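Taurine:2-oxoglutarate aminotransferase (Bifidobacterium kashiwanohense PV20-2, PDB 6JIX) probably transfers the amino group of taurine to 2-oxoglutarate with the help of pyridoxal 5'-phosphate, as a class-III aminotransferase. Local coordinates at residues M97-A102 with Q108-T113; G286-G291 with C321-A326. All coordinates share one frame; numbering follows the deposited sequence.

Contact 1: residues M97-A102 with Q108-T113; sequences MLVDVA and QRVFFT
V99 and L98, neighbours on helix 89-102, meet strand 107-113 in different ways, one mainly at its backbone and the other at its side chains. The two segments run at 122° to each other, with the axes 8.0 Å apart at their closest. V99 CG1 lies anti to the backbone N (chi1 175°), which leaves CG2 beside that N and aimed at the strand. There CG2 lies 3.3 Å from the carbonyl O of Q108 and 3.9 Å from V110 CG2, while CG1 lies 4.0 Å from Q108 N. The same V110 methyl is shared with L98, whose CB approaches V110 CG2 to 4.0 Å, the two side chains crossing at about a right angle. L98 CD1 comes obliquely to F112 CE1 at 4.0 Å. V110 CG1 sits over one face of the F112 ring, offset toward its rim, so the two strand residues form one apolar surface. F279 of strand 276-279 packs on L98, V110 and F112, and Y18 of the second subunit on V99 and Q108. An alanine in place of V99 is likely to open a gap beside V110 CG2 and the Q108 backbone. No hydrogen bond joins the segments; Q108 OE1 bonds to K297 NZ and NE2 to the backbone O of E17 of the second subunit. Cohesion therefore rests on apolar groups packed on one another and on the Q108 peptide, not on polar bonds.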
# COMPACT_ATOMS: atom_id res chain seq x y z
N MET A 97 -4.27 -17.60 12.74
CA MET A 97 -5.13 -18.32 11.81
C MET A 97 -4.43 -18.52 10.47
O MET A 97 -4.55 -19.59 9.85
CB MET A 97 -6.44 -17.58 11.58
CG MET A 97 -7.37 -17.60 12.75
SD MET A 97 -8.66 -16.37 12.50
CE MET A 97 -9.41 -17.02 11.02
N LEU A 98 -3.71 -17.50 10.00
CA LEU A 98 -3.05 -17.60 8.71
C LEU A 98 -1.91 -18.60 8.77
O LEU A 98 -1.81 -19.48 7.91
CB LEU A 98 -2.54 -16.23 8.28
CG LEU A 98 -3.61 -15.26 7.83
CD1 LEU A 98 -2.93 -14.07 7.18
CD2 LEU A 98 -4.56 -15.96 6.88
N VAL A 99 -1.05 -18.50 9.79
CA VAL A 99 0.01 -19.49 9.98
C VAL A 99 -0.58 -20.89 10.05
O VAL A 99 -0.04 -21.84 9.47
CB VAL A 99 0.83 -19.16 11.25
CG1 VAL A 99 1.86 -20.26 11.51
CG2 VAL A 99 1.51 -17.81 11.13
N ASP A 100 -1.72 -21.03 10.75
CA ASP A 100 -2.35 -22.33 10.95
C ASP A 100 -2.82 -22.95 9.63
O ASP A 100 -2.54 -24.11 9.35
CB ASP A 100 -3.51 -22.20 11.94
CG ASP A 100 -3.05 -22.25 13.40
OD1 ASP A 100 -1.85 -22.54 13.64
OD2 ASP A 100 -3.91 -22.01 14.29
N VAL A 101 -3.55 -22.19 8.79
CA VAL A 101 -4.04 -22.76 7.53
C VAL A 101 -2.93 -23.00 6.52
O VAL A 101 -3.10 -23.79 5.58
CB VAL A 101 -5.14 -21.91 6.87
CG1 VAL A 101 -6.31 -21.69 7.82
CG2 VAL A 101 -4.59 -20.61 6.37
N ALA A 102 -1.80 -22.30 6.65
CA ALA A 102 -0.67 -22.46 5.74
C ALA A 102 0.14 -23.70 6.09
O ALA A 102 0.36 -24.58 5.23
CB ALA A 102 0.23 -21.23 5.79
N GLN A 108 5.69 -19.36 10.81
CA GLN A 108 5.72 -18.81 12.16
C GLN A 108 4.99 -17.48 12.27
O GLN A 108 4.12 -17.31 13.13
CB GLN A 108 7.16 -18.64 12.63
CG GLN A 108 7.30 -18.50 14.13
CD GLN A 108 6.46 -19.52 14.88
OE1 GLN A 108 6.70 -20.73 14.78
NE2 GLN A 108 5.48 -19.05 15.64
N ARG A 109 5.32 -16.51 11.42
CA ARG A 109 4.81 -15.16 11.60
C ARG A 109 4.17 -14.66 10.31
O ARG A 109 4.33 -15.26 9.24
CB ARG A 109 5.93 -14.21 12.06
CG ARG A 109 6.70 -14.71 13.26
CD ARG A 109 7.78 -13.71 13.70
NE ARG A 109 8.33 -14.09 15.00
CZ ARG A 109 7.76 -13.80 16.16
NH1 ARG A 109 6.63 -13.11 16.18
NH2 ARG A 109 8.30 -14.21 17.30
N VAL A 110 3.42 -13.57 10.44
CA VAL A 110 2.81 -12.88 9.31
C VAL A 110 3.16 -11.40 9.38
O VAL A 110 3.04 -10.77 10.44
CB VAL A 110 1.28 -13.09 9.28
CG1 VAL A 110 0.65 -12.20 8.23
CG2 VAL A 110 0.97 -14.54 9.03
N PHE A 111 3.60 -10.84 8.25
CA PHE A 111 3.90 -9.41 8.16
C PHE A 111 2.79 -8.74 7.36
O PHE A 111 2.71 -8.90 6.14
CB PHE A 111 5.26 -9.16 7.50
CG PHE A 111 5.62 -7.71 7.45
CD1 PHE A 111 5.96 -7.03 8.62
CD2 PHE A 111 5.56 -7.01 6.27
CE1 PHE A 111 6.28 -5.70 8.59
CE2 PHE A 111 5.87 -5.68 6.23
CZ PHE A 111 6.23 -5.02 7.41
N PHE A 112 1.93 -7.99 8.05
CA PHE A 112 0.75 -7.43 7.40
C PHE A 112 1.10 -6.14 6.66
O PHE A 112 1.83 -5.28 7.16
CB PHE A 112 -0.35 -7.16 8.43
CG PHE A 112 -1.05 -8.41 8.92
CD1 PHE A 112 -1.77 -9.21 8.04
CD2 PHE A 112 -0.97 -8.80 10.26
CE1 PHE A 112 -2.40 -10.37 8.47
CE2 PHE A 112 -1.59 -9.95 10.70
CZ PHE A 112 -2.30 -10.75 9.80
N THR A 113 0.53 -6.01 5.46
CA THR A 113 0.72 -4.85 4.60
C THR A 113 -0.64 -4.34 4.15
O THR A 113 -1.67 -4.79 4.66
CB THR A 113 1.56 -5.22 3.39
OG1 THR A 113 0.83 -6.16 2.60
CG2 THR A 113 2.88 -5.84 3.82

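Contact 2: residues G286-G291 with C321-A326; sequences GYVPLG and CAAGVA
Segment 286-291 has no regular secondary structure; it turns at G286, which takes a positive phi (80°), and at Y287, and is extended from V288 on, alongside helix 318-333. In the extended part V288 and L290 both point their CB atoms toward the helix, with V288 CA 6.9 Å from A323 CA and L290 CA 7.4 Å from C321 CA. V288 CG2 reaches A323 CB at 3.9 Å, methyl against methyl. L290 projects its CG anti to the backbone N (chi1 -177°), and its CD2 lies 4.2 Å from C321 CA. C321 CB points away from the loop, and G324 beside it has no side chain, so CD2 of L290 lies over bare helix backbone. A320 of the same helix touches both V288 and L290, while L94 of helix 89-102 adds a further apolar neighbour to L290. On the other subunit, H317 hydrogen-bonds to G286 O, and L319 packs on V288. The loop comes soon after K281, a residue of the cofactor pocket, and the side chain of L290 is about 10 Å from the bound pyridoxal 5'-phosphate. Such a loop, packed on a helix at the dimer interface near the cofactor, fits the large domain of fold type I, to which class-III aminotransferases belong.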
# COMPACT_ATOMS: atom_id res chain seq x y z
N GLY A 286 -11.34 -7.96 -0.49
CA GLY A 286 -11.25 -6.58 -0.89
C GLY A 286 -12.05 -5.62 -0.04
O GLY A 286 -12.02 -4.41 -0.30
N TYR A 287 -12.76 -6.12 0.97
CA TYR A 287 -13.65 -5.27 1.74
C TYR A 287 -12.88 -4.22 2.53
O TYR A 287 -13.39 -3.12 2.74
CB TYR A 287 -14.51 -6.12 2.68
CG TYR A 287 -15.57 -7.00 2.05
CD1 TYR A 287 -15.53 -7.33 0.69
CD2 TYR A 287 -16.60 -7.54 2.82
CE1 TYR A 287 -16.52 -8.16 0.13
CE2 TYR A 287 -17.58 -8.37 2.29
CZ TYR A 287 -17.54 -8.68 0.95
OH TYR A 287 -18.53 -9.50 0.45
N VAL A 288 -11.66 -4.54 2.97
CA VAL A 288 -10.74 -3.58 3.58
C VAL A 288 -9.34 -3.89 3.06
O VAL A 288 -8.97 -5.07 3.01
CB VAL A 288 -10.76 -3.66 5.11
CG1 VAL A 288 -9.94 -2.52 5.73
CG2 VAL A 288 -12.18 -3.66 5.62
N PRO A 289 -8.55 -2.89 2.67
CA PRO A 289 -7.20 -3.15 2.15
C PRO A 289 -6.35 -3.94 3.15
O PRO A 289 -6.14 -3.50 4.29
CB PRO A 289 -6.63 -1.75 1.92
CG PRO A 289 -7.83 -0.92 1.65
CD PRO A 289 -8.93 -1.47 2.53
N LEU A 290 -5.83 -5.08 2.71
CA LEU A 290 -4.98 -5.89 3.56
C LEU A 290 -4.15 -6.82 2.69
O LEU A 290 -4.64 -7.36 1.70
CB LEU A 290 -5.81 -6.72 4.55
CG LEU A 290 -5.04 -7.57 5.56
CD1 LEU A 290 -4.09 -6.75 6.43
CD2 LEU A 290 -6.01 -8.39 6.42
N GLY A 291 -2.88 -6.95 3.05
CA GLY A 291 -1.99 -7.89 2.39
C GLY A 291 -1.00 -8.41 3.40
O GLY A 291 -1.10 -8.06 4.59
N CYS A 321 -7.85 -6.31 9.70
CA CYS A 321 -7.66 -7.65 10.26
C CYS A 321 -8.98 -8.25 10.72
O CYS A 321 -9.22 -9.45 10.50
CB CYS A 321 -6.67 -7.60 11.41
SG CYS A 321 -4.98 -7.48 10.86
N ALA A 322 -9.83 -7.45 11.38
CA ALA A 322 -11.15 -7.96 11.78
C ALA A 322 -11.90 -8.50 10.57
O ALA A 322 -12.48 -9.60 10.63
CB ALA A 322 -11.96 -6.87 12.49
N ALA A 323 -11.89 -7.76 9.46
CA ALA A 323 -12.51 -8.29 8.25
C ALA A 323 -11.83 -9.59 7.82
O ALA A 323 -12.51 -10.53 7.39
CB ALA A 323 -12.46 -7.24 7.14
N GLY A 324 -10.50 -9.67 7.95
CA GLY A 324 -9.78 -10.89 7.61
C GLY A 324 -10.20 -12.09 8.45
O GLY A 324 -10.50 -13.16 7.92
N VAL A 325 -10.25 -11.91 9.77
CA VAL A 325 -10.66 -13.01 10.63
C VAL A 325 -12.01 -13.56 10.17
O VAL A 325 -12.21 -14.78 10.10
CB VAL A 325 -10.68 -12.54 12.10
CG1 VAL A 325 -11.42 -13.54 12.97
CG2 VAL A 325 -9.27 -12.34 12.62
N ALA A 326 -12.95 -12.67 9.85
CA ALA A 326 -14.27 -13.13 9.43
C ALA A 326 -14.20 -13.86 8.09
O ALA A 326 -14.84 -14.91 7.91
CB ALA A 326 -15.22 -11.94 9.35

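Contact 1 closes before contact 2 opens along the chain, yet their centres lie only 13 Å apart, on the same side of the chain's centre. The seven-stranded mixed sheet joins them: strand 107-113 is its outermost member in this chain and runs antiparallel to strand 291-296, which begins where loop 286-291 ends. A probable hydrogen bond of 2.8 Å from T113 N to G291 O marks this junction. The helices meet as well, M97 CE of helix 89-102 packing against V325 O of helix 318-333. The example illustrates how neighbouring strands bring sequence-distant packing sites together, here not far from the cofactor; both contacts also touch the second subunit, so this part lies at the dimer interface.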